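Local atomic coordinates of flavin adenine dinucleotide synthase (Saccharomyces cerevisiae, PDB entry 2WSI), a protein that makes the coenzyme FAD by transferring the adenylyl group of ATP to flavin mononucleotide, releasing diphosphate. Residues K64-L72 / Q192-T200; L116-Y127 / S209-Y217. One frame throughout, in Å; residues are numbered along the deposited sequence.

Contact 1 (K64-L72 / Q192-T200); sequences KDCQVLLLL and QPLLHWDLT. With SO4 (sulfate ion), chain B.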
loop_
_atom_site.group_PDB
_atom_site.type_symbol
_atom_site.label_atom_id
_atom_site.label_comp_id
_atom_site.label_asym_id
_atom_site.label_seq_id
_atom_site.Cartn_x
_atom_site.Cartn_y
_atom_site.Cartn_z
ATOM N N LYS A 64 -1.866 -1.482 3.990
ATOM C CA LYS A 64 -2.670 -1.833 2.824
ATOM C C LYS A 64 -2.543 -0.763 1.738
ATOM O O LYS A 64 -2.482 -1.095 0.572
ATOM C CB LYS A 64 -4.144 -2.005 3.193
ATOM C CG LYS A 64 -4.819 -0.741 3.774
ATOM C CD LYS A 64 -6.236 -1.137 4.328
ATOM C CE LYS A 64 -7.116 0.111 4.593
ATOM N NZ LYS A 64 -6.362 1.058 5.443
ATOM N N ASP A 65 -2.520 0.509 2.124
ATOM C CA ASP A 65 -2.522 1.587 1.146
ATOM C C ASP A 65 -1.197 1.616 0.377
ATOM O O ASP A 65 -1.180 1.680 -0.861
ATOM C CB ASP A 65 -2.708 2.934 1.826
ATOM C CG ASP A 65 -4.131 3.168 2.343
ATOM O OD1 ASP A 65 -5.035 2.380 2.034
ATOM O OD2 ASP A 65 -4.341 4.162 3.068
ATOM N N CYS A 66 -0.066 1.588 1.076
ATOM C CA CYS A 66 1.165 1.672 0.284
ATOM C C CYS A 66 1.471 0.350 -0.419
ATOM O O CYS A 66 2.125 0.349 -1.471
ATOM C CB CYS A 66 2.352 2.204 1.068
ATOM S SG CYS A 66 2.654 1.262 2.401
ATOM N N GLN A 67 0.942 -0.758 0.087
ATOM C CA GLN A 67 1.015 -2.023 -0.658
ATOM C C GLN A 67 0.208 -1.990 -1.973
ATOM O O GLN A 67 0.688 -2.446 -3.021
ATOM C CB GLN A 67 0.528 -3.216 0.156
ATOM C CG GLN A 67 0.946 -4.528 -0.572
ATOM C CD GLN A 67 0.569 -5.778 0.167
ATOM O OE1 GLN A 67 -0.144 -5.732 1.169
ATOM N NE2 GLN A 67 1.022 -6.923 -0.344
ATOM N N VAL A 68 -1.027 -1.491 -1.929
ATOM C CA VAL A 68 -1.788 -1.363 -3.168
ATOM C C VAL A 68 -1.013 -0.482 -4.132
ATOM O O VAL A 68 -0.860 -0.823 -5.309
ATOM C CB VAL A 68 -3.217 -0.801 -2.933
ATOM C CG1 VAL A 68 -3.819 -0.301 -4.268
ATOM C CG2 VAL A 68 -4.090 -1.887 -2.316
ATOM N N LEU A 69 -0.512 0.652 -3.637
ATOM C CA LEU A 69 0.259 1.558 -4.485
ATOM C C LEU A 69 1.501 0.896 -5.049
ATOM O O LEU A 69 1.826 1.036 -6.233
ATOM C CB LEU A 69 0.647 2.831 -3.733
ATOM C CG LEU A 69 1.313 3.898 -4.602
ATOM C CD1 LEU A 69 0.553 4.115 -5.926
ATOM C CD2 LEU A 69 1.533 5.195 -3.838
ATOM N N LEU A 70 2.195 0.146 -4.205
ATOM C CA LEU A 70 3.390 -0.555 -4.673
ATOM C C LEU A 70 3.063 -1.543 -5.790
ATOM O O LEU A 70 3.777 -1.614 -6.790
ATOM C CB LEU A 70 4.065 -1.283 -3.493
ATOM C CG LEU A 70 5.307 -2.062 -3.922
ATOM C CD1 LEU A 70 6.321 -1.145 -4.614
ATOM C CD2 LEU A 70 5.947 -2.746 -2.690
ATOM N N LEU A 71 1.967 -2.292 -5.657
ATOM C CA LEU A 71 1.553 -3.183 -6.741
ATOM C C LEU A 71 1.265 -2.385 -8.017
ATOM O O LEU A 71 1.709 -2.769 -9.083
ATOM C CB LEU A 71 0.324 -4.021 -6.369
ATOM C CG LEU A 71 0.419 -4.940 -5.157
ATOM C CD1 LEU A 71 -0.933 -5.628 -4.924
ATOM C CD2 LEU A 71 1.539 -5.968 -5.324
ATOM N N LEU A 72 0.534 -1.274 -7.911
ATOM C CA LEU A 72 0.256 -0.424 -9.089
ATOM C C LEU A 72 1.536 0.174 -9.690
ATOM O O LEU A 72 1.698 0.264 -10.907
ATOM C CB LEU A 72 -0.732 0.701 -8.729
ATOM C CG LEU A 72 -2.079 0.149 -8.265
ATOM C CD1 LEU A 72 -2.898 1.305 -7.693
ATOM C CD2 LEU A 72 -2.794 -0.552 -9.426
ATOM N N GLN A 192 1.802 11.388 -4.940
ATOM C CA GLN A 192 0.659 10.917 -4.151
ATOM C C GLN A 192 -0.442 10.459 -5.120
ATOM O O GLN A 192 -1.523 11.055 -5.189
ATOM C CB GLN A 192 0.166 12.084 -3.255
ATOM C CG GLN A 192 1.221 12.485 -2.227
ATOM C CD GLN A 192 0.895 13.738 -1.425
ATOM O OE1 GLN A 192 0.399 14.750 -1.953
ATOM N NE2 GLN A 192 1.242 13.705 -0.167
ATOM N N PRO A 193 -0.160 9.403 -5.897
ATOM C CA PRO A 193 -1.091 8.999 -6.954
ATOM C C PRO A 193 -2.251 8.123 -6.474
ATOM O O PRO A 193 -3.069 7.756 -7.310
ATOM C CB PRO A 193 -0.211 8.195 -7.926
ATOM C CG PRO A 193 1.119 7.936 -7.180
ATOM C CD PRO A 193 1.021 8.527 -5.816
ATOM N N LEU A 194 -2.310 7.792 -5.185
ATOM C CA LEU A 194 -3.416 7.013 -4.622
ATOM C C LEU A 194 -4.498 7.903 -4.009
ATOM O O LEU A 194 -5.427 7.420 -3.359
ATOM C CB LEU A 194 -2.882 6.049 -3.536
ATOM C CG LEU A 194 -3.639 4.721 -3.443
ATOM C CD1 LEU A 194 -3.405 3.892 -4.672
ATOM C CD2 LEU A 194 -3.249 3.911 -2.190
ATOM N N LEU A 195 -4.373 9.213 -4.176
ATOM C CA LEU A 195 -5.189 10.125 -3.392
ATOM C C LEU A 195 -6.705 9.945 -3.552
ATOM O O LEU A 195 -7.444 10.235 -2.626
ATOM C CB LEU A 195 -4.861 11.581 -3.724
ATOM C CG LEU A 195 -3.622 12.145 -3.039
ATOM C CD1 LEU A 195 -3.404 13.580 -3.523
ATOM C CD2 LEU A 195 -3.756 12.074 -1.491
ATOM N N HIS A 196 -7.164 9.490 -4.709
ATOM C CA HIS A 196 -8.618 9.370 -4.937
ATOM C C HIS A 196 -9.173 7.971 -4.648
ATOM O O HIS A 196 -10.348 7.692 -4.900
ATOM C CB HIS A 196 -8.951 9.788 -6.372
ATOM C CG HIS A 196 -8.414 11.136 -6.730
ATOM N ND1 HIS A 196 -8.734 12.272 -6.017
ATOM C CD2 HIS A 196 -7.522 11.523 -7.675
ATOM C CE1 HIS A 196 -8.088 13.308 -6.526
ATOM N NE2 HIS A 196 -7.363 12.882 -7.544
ATOM N N TRP A 197 -8.347 7.084 -4.095
ATOM C CA TRP A 197 -8.833 5.757 -3.734
ATOM C C TRP A 197 -9.684 5.782 -2.468
ATOM O O TRP A 197 -9.317 6.396 -1.454
ATOM C CB TRP A 197 -7.626 4.801 -3.537
ATOM C CG TRP A 197 -7.127 4.317 -4.831
ATOM C CD1 TRP A 197 -6.567 5.065 -5.837
ATOM C CD2 TRP A 197 -7.096 2.959 -5.275
ATOM N NE1 TRP A 197 -6.200 4.242 -6.887
ATOM C CE2 TRP A 197 -6.511 2.948 -6.558
ATOM C CE3 TRP A 197 -7.490 1.737 -4.698
ATOM C CZ2 TRP A 197 -6.351 1.789 -7.284
ATOM C CZ3 TRP A 197 -7.319 0.597 -5.407
ATOM C CH2 TRP A 197 -6.741 0.618 -6.690
ATOM N N ASP A 198 -10.810 5.092 -2.481
ATOM C CA ASP A 198 -11.534 4.931 -1.228
ATOM C C ASP A 198 -11.352 3.535 -0.666
ATOM O O ASP A 198 -10.694 2.666 -1.275
ATOM C CB ASP A 198 -13.021 5.313 -1.357
ATOM C CG ASP A 198 -13.804 4.388 -2.263
ATOM O OD1 ASP A 198 -13.479 3.177 -2.380
ATOM O OD2 ASP A 198 -14.778 4.893 -2.871
ATOM N N LEU A 199 -11.898 3.329 0.529
ATOM C CA LEU A 199 -11.609 2.115 1.287
ATOM C C LEU A 199 -12.098 0.877 0.530
ATOM O O LEU A 199 -11.440 -0.161 0.507
ATOM C CB LEU A 199 -12.240 2.212 2.672
ATOM C CG LEU A 199 -12.013 1.018 3.595
ATOM C CD1 LEU A 199 -10.508 0.683 3.696
ATOM C CD2 LEU A 199 -12.621 1.333 4.989
ATOM N N THR A 200 -13.246 0.982 -0.121
ATOM C CA THR A 200 -13.749 -0.173 -0.864
ATOM C C THR A 200 -12.834 -0.522 -2.048
ATOM O O THR A 200 -12.683 -1.698 -2.385
ATOM C CB THR A 200 -15.212 0.051 -1.389
ATOM O OG1 THR A 200 -15.239 1.177 -2.260
ATOM C CG2 THR A 200 -16.153 0.325 -0.234
HETATM S S SO4 B . -3.112 1.714 6.712
HETATM O O1 SO4 B . -2.769 2.686 7.734
HETATM O O2 SO4 B . -1.883 1.319 6.033
HETATM O O3 SO4 B . -3.718 0.552 7.362
HETATM O O4 SO4 B . -3.963 2.332 5.702
#

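Contact 2 (L116-Y127 / S209-Y217); sequences LENFVLETSERY and SNEPICGLY. With SO4 (sulfate ion), chain B.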
loop_
_atom_site.group_PDB
_atom_site.type_symbol
_atom_site.label_atom_id
_atom_site.label_comp_id
_atom_site.label_asym_id
_atom_site.label_seq_id
_atom_site.Cartn_x
_atom_site.Cartn_y
_atom_site.Cartn_z
ATOM N N LEU A 116 4.340 -6.161 11.658
ATOM C CA LEU A 116 4.446 -5.264 10.501
ATOM C C LEU A 116 5.902 -5.201 10.043
ATOM O O LEU A 116 6.178 -5.262 8.864
ATOM C CB LEU A 116 3.955 -3.850 10.854
ATOM C CG LEU A 116 3.988 -2.902 9.652
ATOM C CD1 LEU A 116 2.861 -3.245 8.693
ATOM C CD2 LEU A 116 3.936 -1.442 10.059
ATOM N N GLU A 117 6.827 -5.063 10.979
ATOM C CA GLU A 117 8.253 -5.101 10.626
ATOM C C GLU A 117 8.573 -6.367 9.840
ATOM O O GLU A 117 9.256 -6.329 8.808
ATOM C CB GLU A 117 9.126 -5.059 11.889
ATOM C CG GLU A 117 9.323 -3.662 12.476
ATOM C CD GLU A 117 9.848 -3.692 13.916
ATOM O OE1 GLU A 117 9.831 -4.795 14.518
ATOM O OE2 GLU A 117 10.259 -2.619 14.452
ATOM N N ASN A 118 8.070 -7.493 10.310
ATOM C CA ASN A 118 8.333 -8.763 9.632
ATOM C C ASN A 118 7.733 -8.788 8.220
ATOM O O ASN A 118 8.351 -9.272 7.280
ATOM C CB ASN A 118 7.809 -9.944 10.448
ATOM C CG ASN A 118 8.684 -10.257 11.656
ATOM O OD1 ASN A 118 9.867 -9.941 11.675
ATOM N ND2 ASN A 118 8.098 -10.865 12.669
ATOM N N PHE A 119 6.525 -8.253 8.091
ATOM C CA PHE A 119 5.868 -8.140 6.795
ATOM C C PHE A 119 6.645 -7.236 5.829
ATOM O O PHE A 119 6.738 -7.519 4.631
ATOM C CB PHE A 119 4.442 -7.586 6.977
ATOM C CG PHE A 119 3.644 -7.590 5.707
ATOM C CD1 PHE A 119 3.221 -8.788 5.142
ATOM C CD2 PHE A 119 3.330 -6.406 5.072
ATOM C CE1 PHE A 119 2.480 -8.790 3.981
ATOM C CE2 PHE A 119 2.605 -6.413 3.909
ATOM C CZ PHE A 119 2.178 -7.601 3.365
ATOM N N VAL A 120 7.187 -6.135 6.337
ATOM C CA VAL A 120 7.976 -5.243 5.483
ATOM C C VAL A 120 9.195 -5.961 4.933
ATOM O O VAL A 120 9.511 -5.867 3.744
ATOM C CB VAL A 120 8.426 -3.970 6.244
ATOM C CG1 VAL A 120 9.402 -3.182 5.414
ATOM C CG2 VAL A 120 7.183 -3.094 6.598
ATOM N N LEU A 121 9.894 -6.677 5.805
ATOM C CA LEU A 121 11.075 -7.449 5.384
ATOM C C LEU A 121 10.700 -8.531 4.360
ATOM O O LEU A 121 11.349 -8.656 3.336
ATOM C CB LEU A 121 11.760 -8.090 6.603
ATOM C CG LEU A 121 12.330 -7.156 7.679
ATOM C CD1 LEU A 121 13.139 -7.984 8.725
ATOM C CD2 LEU A 121 13.209 -6.053 7.126
ATOM N N GLU A 122 9.654 -9.314 4.629
ATOM C CA GLU A 122 9.259 -10.364 3.697
ATOM C C GLU A 122 8.828 -9.783 2.346
ATOM O O GLU A 122 9.182 -10.311 1.293
ATOM C CB GLU A 122 8.121 -11.231 4.254
ATOM C CG GLU A 122 8.524 -12.154 5.406
ATOM C CD GLU A 122 9.350 -13.354 4.926
ATOM O OE1 GLU A 122 9.454 -13.577 3.692
ATOM O OE2 GLU A 122 9.899 -14.067 5.788
ATOM N N THR A 123 8.071 -8.690 2.356
ATOM C CA THR A 123 7.569 -8.193 1.088
ATOM C C THR A 123 8.677 -7.417 0.376
ATOM O O THR A 123 8.665 -7.301 -0.848
ATOM C CB THR A 123 6.254 -7.383 1.228
ATOM O OG1 THR A 123 6.436 -6.287 2.124
ATOM C CG2 THR A 123 5.130 -8.270 1.731
ATOM N N SER A 124 9.649 -6.898 1.126
ATOM C CA SER A 124 10.831 -6.300 0.488
ATOM C C SER A 124 11.549 -7.357 -0.351
ATOM O O SER A 124 12.093 -7.067 -1.408
ATOM C CB SER A 124 11.793 -5.745 1.536
ATOM O OG SER A 124 11.311 -4.505 2.031
ATOM N N GLU A 125 11.575 -8.595 0.138
ATOM C CA GLU A 125 12.213 -9.662 -0.619
ATOM C C GLU A 125 11.325 -10.133 -1.784
ATOM O O GLU A 125 11.829 -10.402 -2.880
ATOM C CB GLU A 125 12.612 -10.823 0.296
ATOM C CG GLU A 125 13.695 -10.408 1.312
ATOM C CD GLU A 125 15.127 -10.648 0.821
ATOM O OE1 GLU A 125 15.318 -10.804 -0.409
ATOM O OE2 GLU A 125 16.056 -10.691 1.675
ATOM N N ARG A 126 10.014 -10.222 -1.567
ATOM C CA ARG A 126 9.109 -10.576 -2.654
ATOM C C ARG A 126 9.167 -9.559 -3.816
ATOM O O ARG A 126 9.152 -9.930 -4.983
ATOM C CB ARG A 126 7.670 -10.646 -2.137
ATOM C CG ARG A 126 6.697 -11.337 -3.079
ATOM C CD ARG A 126 5.269 -11.410 -2.462
ATOM N NE ARG A 126 4.297 -11.909 -3.433
ATOM C CZ ARG A 126 4.319 -13.125 -3.981
ATOM N NH1 ARG A 126 5.273 -13.990 -3.654
ATOM N NH2 ARG A 126 3.383 -13.479 -4.871
ATOM N N TYR A 127 9.178 -8.271 -3.508
ATOM C CA TYR A 127 9.052 -7.267 -4.587
ATOM C C TYR A 127 10.421 -6.695 -4.970
ATOM O O TYR A 127 10.500 -5.758 -5.742
ATOM C CB TYR A 127 8.127 -6.138 -4.174
ATOM C CG TYR A 127 6.757 -6.601 -3.788
ATOM C CD1 TYR A 127 6.023 -7.424 -4.625
ATOM C CD2 TYR A 127 6.198 -6.230 -2.569
ATOM C CE1 TYR A 127 4.755 -7.863 -4.269
ATOM C CE2 TYR A 127 4.921 -6.652 -2.209
ATOM C CZ TYR A 127 4.212 -7.465 -3.064
ATOM O OH TYR A 127 2.959 -7.892 -2.711
ATOM N N SER A 209 -5.911 -9.324 -5.692
ATOM C CA SER A 209 -4.517 -9.559 -6.120
ATOM C C SER A 209 -4.000 -10.906 -5.638
ATOM O O SER A 209 -3.040 -11.457 -6.207
ATOM C CB SER A 209 -3.557 -8.478 -5.610
ATOM O OG SER A 209 -3.336 -8.579 -4.208
ATOM N N ASN A 210 -4.599 -11.375 -4.545
ATOM C CA ASN A 210 -4.160 -12.568 -3.818
ATOM C C ASN A 210 -2.771 -12.423 -3.230
ATOM O O ASN A 210 -2.212 -13.401 -2.743
ATOM C CB ASN A 210 -4.189 -13.834 -4.693
ATOM C CG ASN A 210 -4.324 -15.111 -3.857
ATOM O OD1 ASN A 210 -4.955 -15.109 -2.797
ATOM N ND2 ASN A 210 -3.704 -16.194 -4.317
ATOM N N GLU A 211 -2.222 -11.214 -3.255
ATOM C CA GLU A 211 -0.910 -10.959 -2.623
ATOM C C GLU A 211 -1.019 -11.059 -1.097
ATOM O O GLU A 211 -2.091 -10.860 -0.533
ATOM C CB GLU A 211 -0.388 -9.575 -3.038
ATOM C CG GLU A 211 0.096 -9.543 -4.490
ATOM C CD GLU A 211 1.378 -10.372 -4.644
ATOM O OE1 GLU A 211 2.431 -9.947 -4.121
ATOM O OE2 GLU A 211 1.321 -11.459 -5.246
ATOM N N PRO A 212 0.091 -11.379 -0.423
ATOM C CA PRO A 212 0.008 -11.498 1.032
ATOM C C PRO A 212 -0.208 -10.119 1.639
ATOM O O PRO A 212 0.362 -9.163 1.170
ATOM C CB PRO A 212 1.390 -12.042 1.422
ATOM C CG PRO A 212 2.318 -11.638 0.284
ATOM C CD PRO A 212 1.476 -11.500 -0.938
ATOM N N ILE A 213 -1.017 -10.021 2.669
ATOM C CA ILE A 213 -1.289 -8.727 3.283
ATOM C C ILE A 213 -1.004 -8.811 4.783
ATOM O O ILE A 213 -1.049 -9.888 5.377
ATOM C CB ILE A 213 -2.744 -8.275 3.059
ATOM C CG1 ILE A 213 -3.709 -9.131 3.870
ATOM C CG2 ILE A 213 -3.111 -8.340 1.588
ATOM C CD1 ILE A 213 -5.135 -8.579 3.847
ATOM N N CYS A 214 -0.703 -7.674 5.383
ATOM C CA CYS A 214 -0.265 -7.674 6.759
ATOM C C CYS A 214 -1.283 -8.424 7.615
ATOM O O CYS A 214 -2.474 -8.143 7.554
ATOM C CB CYS A 214 -0.100 -6.242 7.277
ATOM S SG CYS A 214 0.593 -6.269 8.968
ATOM N N GLY A 215 -0.816 -9.358 8.434
ATOM C CA GLY A 215 -1.728 -10.192 9.203
ATOM C C GLY A 215 -2.556 -9.391 10.205
ATOM O O GLY A 215 -3.613 -9.847 10.608
ATOM N N LEU A 216 -2.101 -8.203 10.603
ATOM C CA LEU A 216 -2.917 -7.379 11.501
ATOM C C LEU A 216 -4.336 -7.151 10.951
ATOM O O LEU A 216 -5.299 -7.075 11.727
ATOM C CB LEU A 216 -2.251 -6.029 11.781
ATOM C CG LEU A 216 -0.835 -6.108 12.377
ATOM C CD1 LEU A 216 -0.326 -4.712 12.683
ATOM C CD2 LEU A 216 -0.802 -6.982 13.634
ATOM N N TYR A 217 -4.481 -7.014 9.629
ATOM C CA TYR A 217 -5.824 -6.797 9.058
ATOM C C TYR A 217 -6.738 -8.006 9.328
ATOM O O TYR A 217 -7.944 -7.866 9.537
ATOM C CB TYR A 217 -5.741 -6.492 7.541
ATOM C CG TYR A 217 -4.979 -5.215 7.270
ATOM C CD1 TYR A 217 -5.404 -3.993 7.804
ATOM C CD2 TYR A 217 -3.809 -5.226 6.507
ATOM C CE1 TYR A 217 -4.686 -2.814 7.554
ATOM C CE2 TYR A 217 -3.070 -4.056 6.269
ATOM C CZ TYR A 217 -3.517 -2.859 6.783
ATOM O OH TYR A 217 -2.760 -1.718 6.560
HETATM S S SO4 B . -3.112 1.714 6.712
HETATM O O1 SO4 B . -2.769 2.686 7.734
HETATM O O2 SO4 B . -1.883 1.319 6.033
HETATM O O3 SO4 B . -3.718 0.552 7.362
HETATM O O4 SO4 B . -3.963 2.332 5.702
#

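Contact 1 (K64-L72 / Q192-T200)
Lys64 NZ is gripped by several groups at the end of a chain whose CE rests 3.6 Å from Leu199 CD1, the two side chains crossing at about a right angle. Its bond to sulfate O4 is short, 2.7 Å from NZ, while sulfate O3 is held only weakly. Outside these segments, Glu299 salt-bridges it and the carbonyl of Thr222 accepts from it. The chain runs extended until its last torsion, where a bend (chi4 -52°) swings NZ onto the anion. A methionine in its place could still lie against Leu199 but would probably deprive Glu299 and the sulfate of this positive charge. Asp65, next along, turns its carboxylate to Arg166. Lys64 and Asp65 open helix 64-87, right after the glycine-containing turn that follows strand 56-59, consistent with the PP-loop of the PAPS reductase family; the sulfate, probably from the crystallisation liquor, may mark where a phosphate of a substrate would sit. One turn further on, the side chains that meet are apolar, with no hydrogen bond across. Leu194 is the wedge, standing on two overlapping type I turns: its CD2 presses on the backbone at Asp65 O, 3.3 Å away, while CD1 reaches between Leu69 and Leu72, 4.0 Å from Leu72 CD1. Trp197 offers the same face of its indole to Leu194 CD1 and to Val68, whose CG1 sits 4.1 Å from the centroid of the six-membered ring in a CH-pi contact. Val68 aims that methyl at the ring because chi1 (163°) turns CG1 away from the backbone N. Leu72 CD1 comes in obliquely, 3.5 Å from Trp197 CZ2, and the indole NE1 is bonded to Thr37 on helix 25-45. Leu69 CD2 lies 3.9 Å from Pro193 CD.

Contact 2 (L116-Y127 / S209-Y217)
Phe119 pushes its ring from helix 114-126 against the extended backbone of Pro212, Ile213 and Cys214. That helix is the connection of a beta-alpha-beta crossover between the parallel neighbours 102-106 and 129-133, and the extended 211-214 chain runs alongside it in roughly the opposite direction. CG of Phe119 stands anti to the backbone N (chi1 -173°), sending the ring straight out of the helix. The ring slots in so that Pro212 O meets it at the edge, in plane, 3.2 Å from CZ, while Cys214 N lies over one face. Cys214 CB covers the same face as a CH-pi partner, 4.3 Å from the ring centroid, and Thr123 CG2 backs the opposite face, so the bump is clasped on two sides and at its rim. Toward the C-terminal end of the helix, the pyrrolidine of Pro212 is the projecting part: its CD nestles 3.8 Å from Arg126 NE, beside the arginine chain. The extended Arg126 then grips Glu211 side-on, one nitrogen to each oxygen: NE to OE1 at 2.8 Å and NH2 to OE2 at 2.9 Å, both nearly straight. Guanidinium and carboxylate planes lie 23° apart. Tyr127 OH comes to the same Glu211 OE1 on its anti lone pair, 2.5 Å away, so that oxygen holds two donors, which probably keeps the carboxylate from turning. At the far end, Leu116 CD1 fills the hollow beside Cys214, touching SG at 3.8 Å, and that sulfur weakly caps Leu216 N.

How the contacts relate
From the N terminus, the chain makes strand 56-59 and then helix 64-87, whose first turns form one side of contact 1. It runs through helix 114-126, the first side of contact 2, before segment 192-200 comes back and closes contact 1. Helix 199-209 then leads to 209-217, which closes contact 2. The two loops therefore cross rather than nest. The contacts also touch: Lys64 N probably bonds to Tyr217 OH, Gln67 NE2 to Pro212 O, and Leu70 and Leu71 pack on Tyr127. Lys64 and Tyr217 also share the sulfate. Together they tie two helices that connect parallel strands of the mixed sheet to the connected segments 192-200 and 209-217.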